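Local coordinates for protein DNA polymerase III beta subunit (Streptococcus pyogenes, PDB 2AVT) that serves as the sliding clamp of the bacterial replicase, probably closing as a two-subunit ring around DNA and holding the polymerase on its template, at residues A[16-21]-A[54-59]; A[137-142]-A[217-222]; A[146-151]-A[186-191]; A[167-172]-A[190-195]; A[212-217]-A[238-243]. All coordinates share one frame; numbering follows the deposited sequence.

In the fold
All five contacts lie in the first two clamp domains. Interaction 1 is in the N-terminal domain and the others are in the central one. Interactions 1 and 5 meet where the two domains join. Their centres are about 9 Å apart, strands 52-59 and 238-243 are neighbours in one sheet, and Val214 packs on Ile54 and Thr17. Interaction 2 lies about 10 Å from interaction 5 between centres, shares Asp217 with it, and joins the same sheet at strand 135-138. Helix 139-149 then leads to interaction 3, about 16 Å away between centres; Leu141 of interaction 2 packs on Ile190 of interaction 3. Interaction 4 continues along strand 184-191, about 30 Å from interaction 1 between centres.

Interaction 1 (A[16-21]-A[54-59])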
# COMPACT_ATOMS: atom_id res chain seq x y z
N ASN A 16 17.11 -5.12 6.04
CA ASN A 16 16.01 -5.09 5.08
C ASN A 16 16.39 -5.71 3.75
O ASN A 16 15.53 -6.19 3.02
CB ASN A 16 15.52 -3.66 4.86
CG ASN A 16 14.80 -3.11 6.06
OD1 ASN A 16 14.31 -3.86 6.91
ND2 ASN A 16 14.69 -1.78 6.14
N THR A 17 17.67 -5.68 3.42
CA THR A 17 18.13 -6.27 2.16
C THR A 17 18.08 -7.79 2.28
O THR A 17 17.63 -8.49 1.37
CB THR A 17 19.58 -5.88 1.86
OG1 THR A 17 19.66 -4.46 1.68
CG2 THR A 17 20.07 -6.58 0.61
N THR A 18 18.58 -8.29 3.40
CA THR A 18 18.61 -9.72 3.67
C THR A 18 17.19 -10.28 3.78
O THR A 18 16.92 -11.40 3.34
CB THR A 18 19.36 -10.00 4.99
OG1 THR A 18 20.66 -9.37 4.95
CG2 THR A 18 19.54 -11.50 5.19
N LYS A 19 16.30 -9.49 4.38
CA LYS A 19 14.91 -9.87 4.57
C LYS A 19 14.20 -10.15 3.23
O LYS A 19 13.13 -10.75 3.20
CB LYS A 19 14.17 -8.77 5.35
CG LYS A 19 12.70 -9.03 5.61
CD LYS A 19 12.51 -10.23 6.50
CE LYS A 19 11.04 -10.57 6.66
NZ LYS A 19 10.43 -10.92 5.35
N ARG A 20 14.80 -9.70 2.12
CA ARG A 20 14.21 -9.92 0.81
C ARG A 20 14.17 -11.43 0.51
O ARG A 20 13.33 -11.90 -0.25
CB ARG A 20 15.03 -9.23 -0.28
CG ARG A 20 15.26 -7.74 -0.08
CD ARG A 20 13.98 -6.96 -0.17
NE ARG A 20 13.29 -7.22 -1.42
CZ ARG A 20 12.32 -6.45 -1.91
NH1 ARG A 20 11.94 -5.37 -1.25
NH2 ARG A 20 11.72 -6.77 -3.05
N ALA A 21 15.08 -12.17 1.12
CA ALA A 21 15.14 -13.62 0.92
C ALA A 21 14.37 -14.38 2.00
O ALA A 21 14.47 -15.60 2.08
CB ALA A 21 16.59 -14.09 0.91
N ILE A 54 20.35 -15.10 0.72
CA ILE A 54 21.15 -13.89 0.69
C ILE A 54 22.09 -13.84 1.89
O ILE A 54 21.64 -13.96 3.03
CB ILE A 54 20.27 -12.63 0.73
CG1 ILE A 54 19.42 -12.54 -0.54
CG2 ILE A 54 21.14 -11.37 0.85
CD1 ILE A 54 18.46 -11.39 -0.53
N GLU A 55 23.38 -13.70 1.61
CA GLU A 55 24.40 -13.58 2.66
C GLU A 55 24.96 -12.17 2.48
O GLU A 55 25.66 -11.88 1.50
CB GLU A 55 25.50 -14.63 2.50
CG GLU A 55 25.14 -15.98 3.09
CD GLU A 55 26.26 -17.01 2.98
OE1 GLU A 55 27.42 -16.70 3.22
OE2 GLU A 55 25.89 -18.24 2.64
N ASN A 56 24.62 -11.30 3.41
CA ASN A 56 25.03 -9.90 3.34
C ASN A 56 25.92 -9.56 4.53
O ASN A 56 25.52 -9.68 5.70
CB ASN A 56 23.77 -9.03 3.30
CG ASN A 56 24.08 -7.55 3.11
OD1 ASN A 56 25.18 -7.17 2.69
ND2 ASN A 56 23.10 -6.70 3.41
N THR A 57 27.13 -9.14 4.21
CA THR A 57 28.12 -8.82 5.22
C THR A 57 28.35 -7.33 5.42
O THR A 57 28.51 -6.58 4.46
CB THR A 57 29.48 -9.47 4.86
OG1 THR A 57 29.35 -10.90 4.88
CG2 THR A 57 30.56 -9.05 5.87
N ILE A 58 28.36 -6.93 6.68
CA ILE A 58 28.64 -5.55 7.06
C ILE A 58 30.08 -5.64 7.56
O ILE A 58 30.36 -6.26 8.59
CB ILE A 58 27.76 -5.07 8.22
CG1 ILE A 58 26.28 -5.15 7.85
CG2 ILE A 58 28.12 -3.62 8.57
CD1 ILE A 58 25.38 -5.01 9.05
N PRO A 59 31.02 -5.04 6.81
CA PRO A 59 32.46 -5.02 7.12
C PRO A 59 32.87 -4.11 8.27
O PRO A 59 32.31 -3.04 8.45
CB PRO A 59 33.07 -4.56 5.80
CG PRO A 59 32.05 -3.56 5.33
CD PRO A 59 30.75 -4.32 5.56
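Ile54 packs against the end of helix 8-18 and the 3-10 turn that follows it. Its CG1 sits beside the backbone N (chi1 -65°), and the chain runs on extended to CD1. This lays the branch along the methyl of Ala21, with CG1 3.5 Å from Ala21 CB. CD1 continues over the turn and comes within 4.1 Å of Arg20 CB. The other branch, CG2, faces the helix backbone 4.1 Å from Thr18 CA. The carbonyl O of Ile54 meets a methyl group, Thr18 CG2, at 3.9 Å.

This is the helix-on-sheet layer of the DNA clamp fold, in which helices of each domain cover one side of the sheets. Strand 52-59 is also the N-terminal domain's edge at the junction with the central domain. It pairs there with strand 238-243, and Val214 of helix 205-214 packs on Ile54 as well.

Two residues on, Asn56 points to the helix again. Its CB lies 3.5 Å from Thr18 OG1. The amide is carried anti to the backbone N (chi1 -175°), so that ND2 reaches 3.9 Å from Thr17 CB. The side chains of Asn56 and Thr17 cross at about a right angle. Ala14 O accepts from both Thr18 OG1 and, weakly, Asn56 ND2, while Thr17 OG1 bonds to His13 O.

Interaction 2 (A[137-142]-A[217-222])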
# COMPACT_ATOMS: atom_id res chain seq x y z
N LEU A 137 29.71 -9.51 -14.98
CA LEU A 137 28.68 -8.73 -15.66
C LEU A 137 28.39 -7.43 -14.92
O LEU A 137 28.42 -7.39 -13.69
CB LEU A 137 27.38 -9.53 -15.77
CG LEU A 137 27.42 -10.83 -16.57
CD1 LEU A 137 26.05 -11.49 -16.55
CD2 LEU A 137 27.85 -10.53 -18.00
N LYS A 138 28.11 -6.37 -15.67
CA LYS A 138 27.79 -5.10 -15.06
C LYS A 138 26.40 -5.22 -14.46
O LYS A 138 25.51 -5.85 -15.04
CB LYS A 138 27.83 -3.97 -16.09
CG LYS A 138 29.23 -3.70 -16.64
CD LYS A 138 29.30 -2.34 -17.31
CE LYS A 138 30.70 -2.03 -17.81
NZ LYS A 138 30.78 -0.66 -18.39
N THR A 139 26.22 -4.62 -13.30
CA THR A 139 24.94 -4.66 -12.60
C THR A 139 23.82 -4.03 -13.39
O THR A 139 22.73 -4.61 -13.51
CB THR A 139 25.06 -3.96 -11.24
OG1 THR A 139 26.04 -4.65 -10.45
CG2 THR A 139 23.73 -3.96 -10.51
N LYS A 140 24.06 -2.85 -13.94
CA LYS A 140 23.02 -2.19 -14.70
C LYS A 140 22.62 -2.98 -15.94
O LYS A 140 21.47 -2.90 -16.39
CB LYS A 140 23.45 -0.77 -15.09
CG LYS A 140 23.44 0.20 -13.91
CD LYS A 140 23.33 1.65 -14.37
CE LYS A 140 23.09 2.60 -13.21
NZ LYS A 140 24.22 2.59 -12.24
N LEU A 141 23.55 -3.75 -16.50
CA LEU A 141 23.22 -4.56 -17.67
C LEU A 141 22.33 -5.73 -17.26
O LEU A 141 21.34 -6.03 -17.91
CB LEU A 141 24.49 -5.11 -18.33
CG LEU A 141 24.23 -6.19 -19.40
CD1 LEU A 141 23.36 -5.62 -20.51
CD2 LEU A 141 25.55 -6.67 -19.97
N LEU A 142 22.70 -6.38 -16.16
CA LEU A 142 21.94 -7.51 -15.66
C LEU A 142 20.53 -7.07 -15.29
O LEU A 142 19.55 -7.74 -15.63
CB LEU A 142 22.67 -8.10 -14.44
CG LEU A 142 22.47 -9.58 -14.13
CD1 LEU A 142 22.52 -10.41 -15.40
CD2 LEU A 142 23.56 -10.01 -13.16
N ASP A 217 22.42 0.15 -7.14
CA ASP A 217 23.14 0.72 -8.27
C ASP A 217 24.55 1.20 -8.02
O ASP A 217 25.34 1.33 -8.96
CB ASP A 217 22.28 1.82 -8.89
CG ASP A 217 20.86 1.35 -9.13
OD1 ASP A 217 20.70 0.21 -9.62
OD2 ASP A 217 19.90 2.09 -8.82
N ASP A 218 24.90 1.46 -6.76
CA ASP A 218 26.25 1.89 -6.46
C ASP A 218 27.23 0.73 -6.70
O ASP A 218 28.44 0.92 -6.72
CB ASP A 218 26.35 2.39 -5.01
CG ASP A 218 25.94 1.33 -4.00
OD1 ASP A 218 24.83 0.79 -4.14
OD2 ASP A 218 26.72 1.05 -3.07
N ILE A 219 26.68 -0.47 -6.89
CA ILE A 219 27.49 -1.65 -7.16
C ILE A 219 27.66 -1.81 -8.66
O ILE A 219 26.74 -2.25 -9.36
CB ILE A 219 26.84 -2.93 -6.59
CG1 ILE A 219 26.79 -2.85 -5.07
CG2 ILE A 219 27.60 -4.16 -7.07
CD1 ILE A 219 26.12 -4.04 -4.41
N GLU A 220 28.84 -1.46 -9.16
CA GLU A 220 29.16 -1.51 -10.58
C GLU A 220 28.96 -2.87 -11.27
O GLU A 220 28.28 -2.96 -12.29
CB GLU A 220 30.60 -1.03 -10.79
CG GLU A 220 30.79 -0.08 -11.96
CD GLU A 220 30.09 1.26 -11.76
OE1 GLU A 220 30.31 1.88 -10.70
OE2 GLU A 220 29.34 1.69 -12.66
N THR A 221 29.57 -3.92 -10.72
CA THR A 221 29.45 -5.25 -11.32
C THR A 221 29.35 -6.36 -10.29
O THR A 221 29.57 -6.15 -9.10
CB THR A 221 30.67 -5.59 -12.19
OG1 THR A 221 31.82 -5.71 -11.35
CG2 THR A 221 30.92 -4.51 -13.23
N VAL A 222 29.02 -7.55 -10.77
CA VAL A 222 28.93 -8.73 -9.93
C VAL A 222 29.60 -9.90 -10.65
O VAL A 222 29.72 -9.91 -11.87
CB VAL A 222 27.47 -9.13 -9.63
CG1 VAL A 222 26.82 -8.13 -8.70
CG2 VAL A 222 26.68 -9.25 -10.93
O HOH W 1 26.68 -1.44 -13.37
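Thr139 holds OG1 beside its own backbone N (chi1 -61°), so its hydroxyl points the same way as its N-H, at the loop of residues 217-220. OG1 donates to Ile219 O at 2.7 Å, from above the carbonyl plane and not along a lone pair. The N-H of Thr139 goes to the next carbonyl, Glu220 O, at 2.8 Å and nearly straight (170° at the hydrogen). Thr221 places CG2 beside its backbone N and OG1 between N and the carbonyl carbon (chi1 67°). The methyl thus rests on the backbone of Lys138, with CG2 3.7 Å from Lys138 CA.

Leu137 and Val222 form an antiparallel hydrogen-bonded pair, with Leu137 N to Val222 O at 3.1 Å and Val222 N to Leu137 O at 3.0 Å. Strand 135-138 thereby closes one border of the sheet. Lys138 then takes the N-cap position of helix 139-149. Leu142, one turn into the helix, crosses Val222 at about a right angle, with CD2 3.9 Å from Val222 CG2.

A water accepts from Lys140 N and donates to Glu220 O, which already accepts from Thr139 N. Asp217 has its salt bridge with Lys143, further along the helix. Glu220 O and the water thus take the amide hydrogens of Thr139 and Lys140, and Ile219 O takes the hydroxyl. The partial positive charge of the helix start would probably strengthen the amide bonds.

Interaction 3 (A[146-151]-A[186-191]); sequences IAETAF and SQRLIT
Arg188 of strand 184-191 reaches across to Glu148 near the end of helix 139-149. The contact is part of the helix-on-sheet packing of the central clamp domain. From CB, the chain of Arg188 leaves anti to the backbone N (chi1 -178°), toward the helix. CG passes 3.9 Å from Glu148 OE1. The bend at chi2 then brings CD to 3.3 Å from the same oxygen. Beyond it NE and CZ swing past, and NH1 comes back to OE1 of Glu148 at 2.9 Å. This is a salt bridge, but its hydrogen bond is weak and the carboxylate and guanidinium planes stand 71° apart. Ile190 CD1 lies over one face of the guanidinium, offset toward the rim.

Glu366 is close by. It makes a long, weak ion pair with Arg188, and its carboxylate is near that of Glu148. The arginine would probably offset part of the charge where these two acids come close.

Ser186 lies two residues earlier on the same strand and turns to the same helix. Thr149 flanks it, with CG2 4.0 Å from Ser186 OG, while Thr149 OG1 bonds to Ile145 O. The ring of Phe151 comes near through CZ. Ser186 OG, held anti to its backbone N, donates a short bond of 2.6 Å to Glu148 O, from a position tilted 31° out of the carbonyl plane.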
# COMPACT_ATOMS: atom_id res chain seq x y z
N ILE A 146 16.81 -8.33 -16.87
CA ILE A 146 15.75 -8.80 -15.99
C ILE A 146 14.43 -8.07 -16.20
O ILE A 146 13.39 -8.70 -16.39
CB ILE A 146 16.17 -8.65 -14.51
CG1 ILE A 146 17.36 -9.57 -14.24
CG2 ILE A 146 14.98 -8.96 -13.59
CD1 ILE A 146 17.98 -9.40 -12.89
N ALA A 147 14.47 -6.74 -16.17
CA ALA A 147 13.26 -5.95 -16.36
C ALA A 147 12.65 -6.17 -17.75
O ALA A 147 11.47 -5.87 -17.96
CB ALA A 147 13.57 -4.47 -16.17
N GLU A 148 13.44 -6.70 -18.68
CA GLU A 148 12.96 -6.94 -20.04
C GLU A 148 12.42 -8.34 -20.28
O GLU A 148 11.64 -8.55 -21.21
CB GLU A 148 14.07 -6.66 -21.07
CG GLU A 148 14.60 -5.23 -21.06
CD GLU A 148 15.66 -4.96 -22.13
OE1 GLU A 148 16.49 -5.85 -22.41
OE2 GLU A 148 15.66 -3.85 -22.69
N THR A 149 12.81 -9.31 -19.46
CA THR A 149 12.36 -10.68 -19.67
C THR A 149 11.57 -11.37 -18.55
O THR A 149 10.74 -12.24 -18.81
CB THR A 149 13.55 -11.59 -20.01
OG1 THR A 149 14.44 -11.61 -18.89
CG2 THR A 149 14.30 -11.06 -21.23
N ALA A 150 11.83 -10.98 -17.30
CA ALA A 150 11.16 -11.59 -16.16
C ALA A 150 9.63 -11.70 -16.26
O ALA A 150 9.07 -12.78 -16.06
CB ALA A 150 11.54 -10.85 -14.88
N PHE A 151 8.98 -10.59 -16.57
CA PHE A 151 7.52 -10.54 -16.68
C PHE A 151 6.89 -11.50 -17.69
O PHE A 151 5.71 -11.86 -17.55
CB PHE A 151 7.09 -9.11 -17.02
CG PHE A 151 7.43 -8.69 -18.42
CD1 PHE A 151 6.55 -8.94 -19.47
CD2 PHE A 151 8.64 -8.07 -18.70
CE1 PHE A 151 6.87 -8.58 -20.77
CE2 PHE A 151 8.96 -7.71 -20.00
CZ PHE A 151 8.08 -7.96 -21.03
N SER A 186 9.74 -12.82 -24.71
CA SER A 186 10.68 -11.71 -24.68
C SER A 186 12.09 -12.28 -24.74
O SER A 186 12.44 -13.21 -24.00
CB SER A 186 10.51 -10.91 -23.39
OG SER A 186 11.29 -9.73 -23.45
N GLN A 187 12.91 -11.72 -25.64
CA GLN A 187 14.29 -12.17 -25.83
C GLN A 187 15.34 -11.05 -25.93
O GLN A 187 15.13 -10.04 -26.60
CB GLN A 187 14.38 -13.02 -27.09
CG GLN A 187 15.79 -13.47 -27.44
CD GLN A 187 15.90 -13.93 -28.88
OE1 GLN A 187 15.88 -13.12 -29.82
NE2 GLN A 187 15.99 -15.24 -29.07
N ARG A 188 16.47 -11.28 -25.27
CA ARG A 188 17.57 -10.32 -25.28
C ARG A 188 18.85 -11.05 -25.69
O ARG A 188 19.24 -12.03 -25.07
CB ARG A 188 17.75 -9.70 -23.89
CG ARG A 188 18.84 -8.63 -23.79
CD ARG A 188 18.50 -7.37 -24.60
NE ARG A 188 19.60 -6.41 -24.61
CZ ARG A 188 19.99 -5.68 -23.57
NH1 ARG A 188 19.36 -5.79 -22.41
NH2 ARG A 188 21.02 -4.85 -23.68
N LEU A 189 19.49 -10.56 -26.75
CA LEU A 189 20.74 -11.15 -27.22
C LEU A 189 21.87 -10.17 -27.00
O LEU A 189 21.72 -8.97 -27.23
CB LEU A 189 20.66 -11.48 -28.71
CG LEU A 189 19.54 -12.39 -29.21
CD1 LEU A 189 19.77 -12.67 -30.69
CD2 LEU A 189 19.51 -13.69 -28.42
N ILE A 190 23.00 -10.67 -26.54
CA ILE A 190 24.15 -9.84 -26.29
C ILE A 190 25.38 -10.64 -26.67
O ILE A 190 25.38 -11.87 -26.55
CB ILE A 190 24.24 -9.46 -24.79
CG1 ILE A 190 23.12 -8.48 -24.44
CG2 ILE A 190 25.59 -8.84 -24.48
CD1 ILE A 190 23.11 -8.06 -22.98
N THR A 191 26.40 -9.96 -27.18
CA THR A 191 27.65 -10.63 -27.53
C THR A 191 28.65 -10.13 -26.50
O THR A 191 28.86 -8.93 -26.37
CB THR A 191 28.18 -10.23 -28.94
OG1 THR A 191 27.13 -10.35 -29.91
CG2 THR A 191 29.32 -11.15 -29.35

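Interaction 4 (A[167-172]-A[190-195]); sequences IVLSNH and ITLDNT
Leu169 and Leu192 reach toward each other tip to tip, CD1 to CD1 at 3.7 Å. The other methyl of Leu169, CD2, is 3.9 Å from Leu192 CD1. Beside them, His172 O lies 3.1 Å from Thr195 CA in a CA-H...O contact. The same two residues also touch through their CB atoms, at 4.0 Å.

Leu169 carries CG anti to its backbone N (chi1 -179°), which carries the branched end over to Leu192. Asn171 and His172 have left-handed backbone angles and turn strand 164-170 into strand 174-180. Segment 190-195 leaves strand 184-191 and leads to strand 199-204, so the contact joins two connections at one end of the sheet. Ser196 and Asp198 fix His172: its ND1 bonds to Ser196 O and its N to Asp198 OD1. Phe175 and Phe199 pack against Leu169.

The direct contact is therefore apolar, aided by a CA-H...O contact, which is weak by nature, while the conventional hydrogen bonds of His172 N and ND1 go to residues just beyond Thr195.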
# COMPACT_ATOMS: atom_id res chain seq x y z
N ILE A 167 18.48 -18.54 -19.74
CA ILE A 167 19.70 -17.77 -20.00
C ILE A 167 20.73 -18.73 -20.55
O ILE A 167 21.06 -19.73 -19.90
CB ILE A 167 20.28 -17.14 -18.70
CG1 ILE A 167 19.20 -16.34 -17.97
CG2 ILE A 167 21.43 -16.23 -19.05
CD1 ILE A 167 18.71 -15.14 -18.72
N VAL A 168 21.25 -18.44 -21.75
CA VAL A 168 22.23 -19.32 -22.39
C VAL A 168 23.43 -18.59 -23.01
O VAL A 168 23.27 -17.57 -23.66
CB VAL A 168 21.59 -20.15 -23.53
CG1 VAL A 168 22.61 -21.11 -24.11
CG2 VAL A 168 20.39 -20.89 -23.02
N LEU A 169 24.62 -19.14 -22.79
CA LEU A 169 25.83 -18.56 -23.39
C LEU A 169 26.36 -19.60 -24.37
O LEU A 169 26.78 -20.69 -23.96
CB LEU A 169 26.89 -18.27 -22.33
CG LEU A 169 28.16 -17.65 -22.94
CD1 LEU A 169 27.79 -16.31 -23.58
CD2 LEU A 169 29.23 -17.46 -21.87
N SER A 170 26.34 -19.27 -25.65
CA SER A 170 26.81 -20.18 -26.70
C SER A 170 28.07 -19.66 -27.41
O SER A 170 28.29 -18.45 -27.51
CB SER A 170 25.69 -20.39 -27.72
OG SER A 170 25.27 -19.16 -28.28
N ASN A 171 28.87 -20.59 -27.91
CA ASN A 171 30.11 -20.25 -28.61
C ASN A 171 30.98 -19.34 -27.75
O ASN A 171 31.68 -18.46 -28.27
CB ASN A 171 29.81 -19.58 -29.95
CG ASN A 171 28.82 -20.36 -30.79
OD1 ASN A 171 29.00 -21.56 -31.04
ND2 ASN A 171 27.77 -19.69 -31.24
N HIS A 172 30.92 -19.54 -26.44
CA HIS A 172 31.70 -18.78 -25.47
C HIS A 172 31.51 -17.27 -25.54
O HIS A 172 32.27 -16.54 -24.90
CB HIS A 172 33.19 -19.08 -25.65
CG HIS A 172 33.56 -20.51 -25.42
ND1 HIS A 172 33.54 -21.10 -24.17
CD2 HIS A 172 33.99 -21.47 -26.27
CE1 HIS A 172 33.93 -22.35 -24.27
NE2 HIS A 172 34.21 -22.61 -25.53
N ILE A 190 23.00 -10.67 -26.54
CA ILE A 190 24.15 -9.84 -26.29
C ILE A 190 25.38 -10.64 -26.67
O ILE A 190 25.38 -11.87 -26.55
CB ILE A 190 24.24 -9.46 -24.79
CG1 ILE A 190 23.12 -8.48 -24.44
CG2 ILE A 190 25.59 -8.84 -24.48
CD1 ILE A 190 23.11 -8.06 -22.98
N THR A 191 26.40 -9.96 -27.18
CA THR A 191 27.65 -10.63 -27.53
C THR A 191 28.65 -10.13 -26.50
O THR A 191 28.86 -8.93 -26.37
CB THR A 191 28.18 -10.23 -28.94
OG1 THR A 191 27.13 -10.35 -29.91
CG2 THR A 191 29.32 -11.15 -29.35
N LEU A 192 29.25 -11.05 -25.76
CA LEU A 192 30.22 -10.66 -24.74
C LEU A 192 31.50 -10.12 -25.38
O LEU A 192 31.87 -10.55 -26.48
CB LEU A 192 30.58 -11.86 -23.86
CG LEU A 192 29.43 -12.65 -23.23
CD1 LEU A 192 30.01 -13.70 -22.28
CD2 LEU A 192 28.51 -11.70 -22.49
N ASP A 193 32.16 -9.18 -24.71
CA ASP A 193 33.40 -8.62 -25.23
C ASP A 193 34.52 -9.62 -25.00
O ASP A 193 35.47 -9.70 -25.79
CB ASP A 193 33.73 -7.30 -24.54
CG ASP A 193 32.73 -6.22 -24.85
OD1 ASP A 193 32.12 -6.26 -25.93
OD2 ASP A 193 32.56 -5.31 -24.01
N ASN A 194 34.42 -10.39 -23.92
CA ASN A 194 35.42 -11.39 -23.61
C ASN A 194 34.78 -12.77 -23.56
O ASN A 194 33.71 -12.95 -22.98
CB ASN A 194 36.08 -11.09 -22.26
CG ASN A 194 36.79 -9.75 -22.26
OD1 ASN A 194 37.59 -9.46 -23.15
ND2 ASN A 194 36.49 -8.92 -21.26
N THR A 195 35.43 -13.74 -24.18
CA THR A 195 34.90 -15.10 -24.20
C THR A 195 34.84 -15.68 -22.79
O THR A 195 35.70 -15.41 -21.95
CB THR A 195 35.75 -16.02 -25.10
OG1 THR A 195 37.10 -16.04 -24.63
CG2 THR A 195 35.73 -15.52 -26.54

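Interaction 5 (A[212-217]-A[238-243])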
# COMPACT_ATOMS: atom_id res chain seq x y z
N SER A 212 17.47 -7.59 -8.58
CA SER A 212 17.42 -6.16 -8.82
C SER A 212 17.20 -5.35 -7.55
O SER A 212 17.73 -4.25 -7.40
CB SER A 212 16.32 -5.83 -9.84
OG SER A 212 16.65 -6.35 -11.12
N ALA A 213 16.40 -5.90 -6.65
CA ALA A 213 16.10 -5.22 -5.40
C ALA A 213 17.25 -5.30 -4.41
O ALA A 213 17.46 -4.38 -3.63
CB ALA A 213 14.82 -5.80 -4.77
N VAL A 214 18.00 -6.39 -4.45
CA VAL A 214 19.10 -6.59 -3.52
C VAL A 214 20.41 -5.87 -3.87
O VAL A 214 21.07 -5.33 -2.98
CB VAL A 214 19.40 -8.09 -3.35
CG1 VAL A 214 20.54 -8.29 -2.36
CG2 VAL A 214 18.14 -8.81 -2.86
N PHE A 215 20.80 -5.89 -5.14
CA PHE A 215 22.02 -5.22 -5.55
C PHE A 215 21.73 -3.78 -5.95
O PHE A 215 21.12 -3.52 -6.99
CB PHE A 215 22.69 -5.97 -6.71
CG PHE A 215 23.28 -7.30 -6.31
CD1 PHE A 215 24.56 -7.38 -5.78
CD2 PHE A 215 22.54 -8.47 -6.41
CE1 PHE A 215 25.09 -8.59 -5.37
CE2 PHE A 215 23.07 -9.68 -6.01
CZ PHE A 215 24.35 -9.74 -5.49
N THR A 216 22.16 -2.84 -5.11
CA THR A 216 21.95 -1.42 -5.37
C THR A 216 22.85 -0.92 -6.50
O THR A 216 23.91 -1.49 -6.77
CB THR A 216 22.19 -0.58 -4.10
OG1 THR A 216 23.36 -1.05 -3.42
CG2 THR A 216 20.99 -0.68 -3.17
N ASP A 217 22.42 0.15 -7.14
CA ASP A 217 23.14 0.72 -8.27
C ASP A 217 24.55 1.20 -8.02
O ASP A 217 25.34 1.33 -8.96
CB ASP A 217 22.28 1.82 -8.89
CG ASP A 217 20.86 1.35 -9.13
OD1 ASP A 217 20.70 0.21 -9.62
OD2 ASP A 217 19.90 2.09 -8.82
N ILE A 238 27.99 -8.92 -0.83
CA ILE A 238 26.75 -9.66 -1.00
C ILE A 238 26.86 -10.92 -1.85
O ILE A 238 27.39 -10.89 -2.96
CB ILE A 238 25.66 -8.79 -1.64
CG1 ILE A 238 25.42 -7.54 -0.79
CG2 ILE A 238 24.38 -9.60 -1.81
CD1 ILE A 238 24.51 -6.53 -1.46
N SER A 239 26.36 -12.02 -1.31
CA SER A 239 26.33 -13.28 -2.06
C SER A 239 24.86 -13.64 -2.18
O SER A 239 24.16 -13.82 -1.18
CB SER A 239 27.11 -14.37 -1.33
OG SER A 239 28.49 -14.10 -1.38
N PHE A 240 24.39 -13.72 -3.41
CA PHE A 240 23.00 -14.02 -3.71
C PHE A 240 22.92 -15.35 -4.47
O PHE A 240 23.41 -15.45 -5.61
CB PHE A 240 22.44 -12.87 -4.55
CG PHE A 240 20.96 -12.95 -4.84
CD1 PHE A 240 20.50 -13.57 -5.99
CD2 PHE A 240 20.04 -12.32 -4.01
CE1 PHE A 240 19.15 -13.54 -6.32
CE2 PHE A 240 18.69 -12.30 -4.34
CZ PHE A 240 18.25 -12.91 -5.49
N TYR A 241 22.33 -16.37 -3.85
CA TYR A 241 22.17 -17.68 -4.47
C TYR A 241 20.74 -17.89 -4.92
O TYR A 241 19.80 -17.40 -4.29
CB TYR A 241 22.51 -18.82 -3.51
CG TYR A 241 23.91 -18.82 -2.97
CD1 TYR A 241 24.31 -17.92 -2.00
CD2 TYR A 241 24.83 -19.76 -3.43
CE1 TYR A 241 25.59 -17.95 -1.48
CE2 TYR A 241 26.12 -19.79 -2.91
CZ TYR A 241 26.49 -18.89 -1.94
OH TYR A 241 27.77 -18.91 -1.44
N THR A 242 20.57 -18.65 -6.00
CA THR A 242 19.24 -18.94 -6.51
C THR A 242 19.15 -20.37 -6.99
O THR A 242 20.05 -20.86 -7.68
CB THR A 242 18.87 -18.05 -7.70
OG1 THR A 242 19.07 -16.67 -7.36
CG2 THR A 242 17.42 -18.29 -8.06
N ARG A 243 18.06 -21.04 -6.63
CA ARG A 243 17.82 -22.42 -7.04
C ARG A 243 17.48 -22.41 -8.52
O ARG A 243 16.80 -21.50 -9.00
CB ARG A 243 16.66 -23.00 -6.22
CG ARG A 243 15.99 -24.24 -6.78
CD ARG A 243 14.95 -24.76 -5.79
NE ARG A 243 14.01 -25.71 -6.37
CZ ARG A 243 13.07 -25.38 -7.26
NH1 ARG A 243 12.25 -26.32 -7.73
NH2 ARG A 243 12.95 -24.13 -7.68
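The end of helix 205-214 packs on strand 238-243 of the central domain, with Val214 and Phe215 set against Ile238 and Phe240. Val214 spreads its two methyls over both strand residues. CG2 meets Phe240 CE2 at 3.8 Å, and CG1 lies 4.1 Å from Ile238 CG2. Phe215 is the first residue to leave helical geometry. Its ring slides past Ile238 in the opposite direction, and CZ comes to 3.7 Å from Ile238 CG2.

Here the clamp fold joins two domains. Strand 238-243 pairs with strand 52-59 of the N-terminal domain, and Ile54 of that strand touches Phe240.

Phe240 carries its ring anti to the backbone N (chi1 -174°), which brings CE2 to Val214, and the side chain crosses that of Phe215 obliquely. The closest atoms of this pair are Phe215 CE2 and Phe240 CB, 3.6 Å apart. The CB lies at the edge of the Phe215 ring, near its plane. The Phe215 ring also meets that of Phe211, one helical turn back, and Val222 of strand 221-226, the next strand in the chain, packs on it.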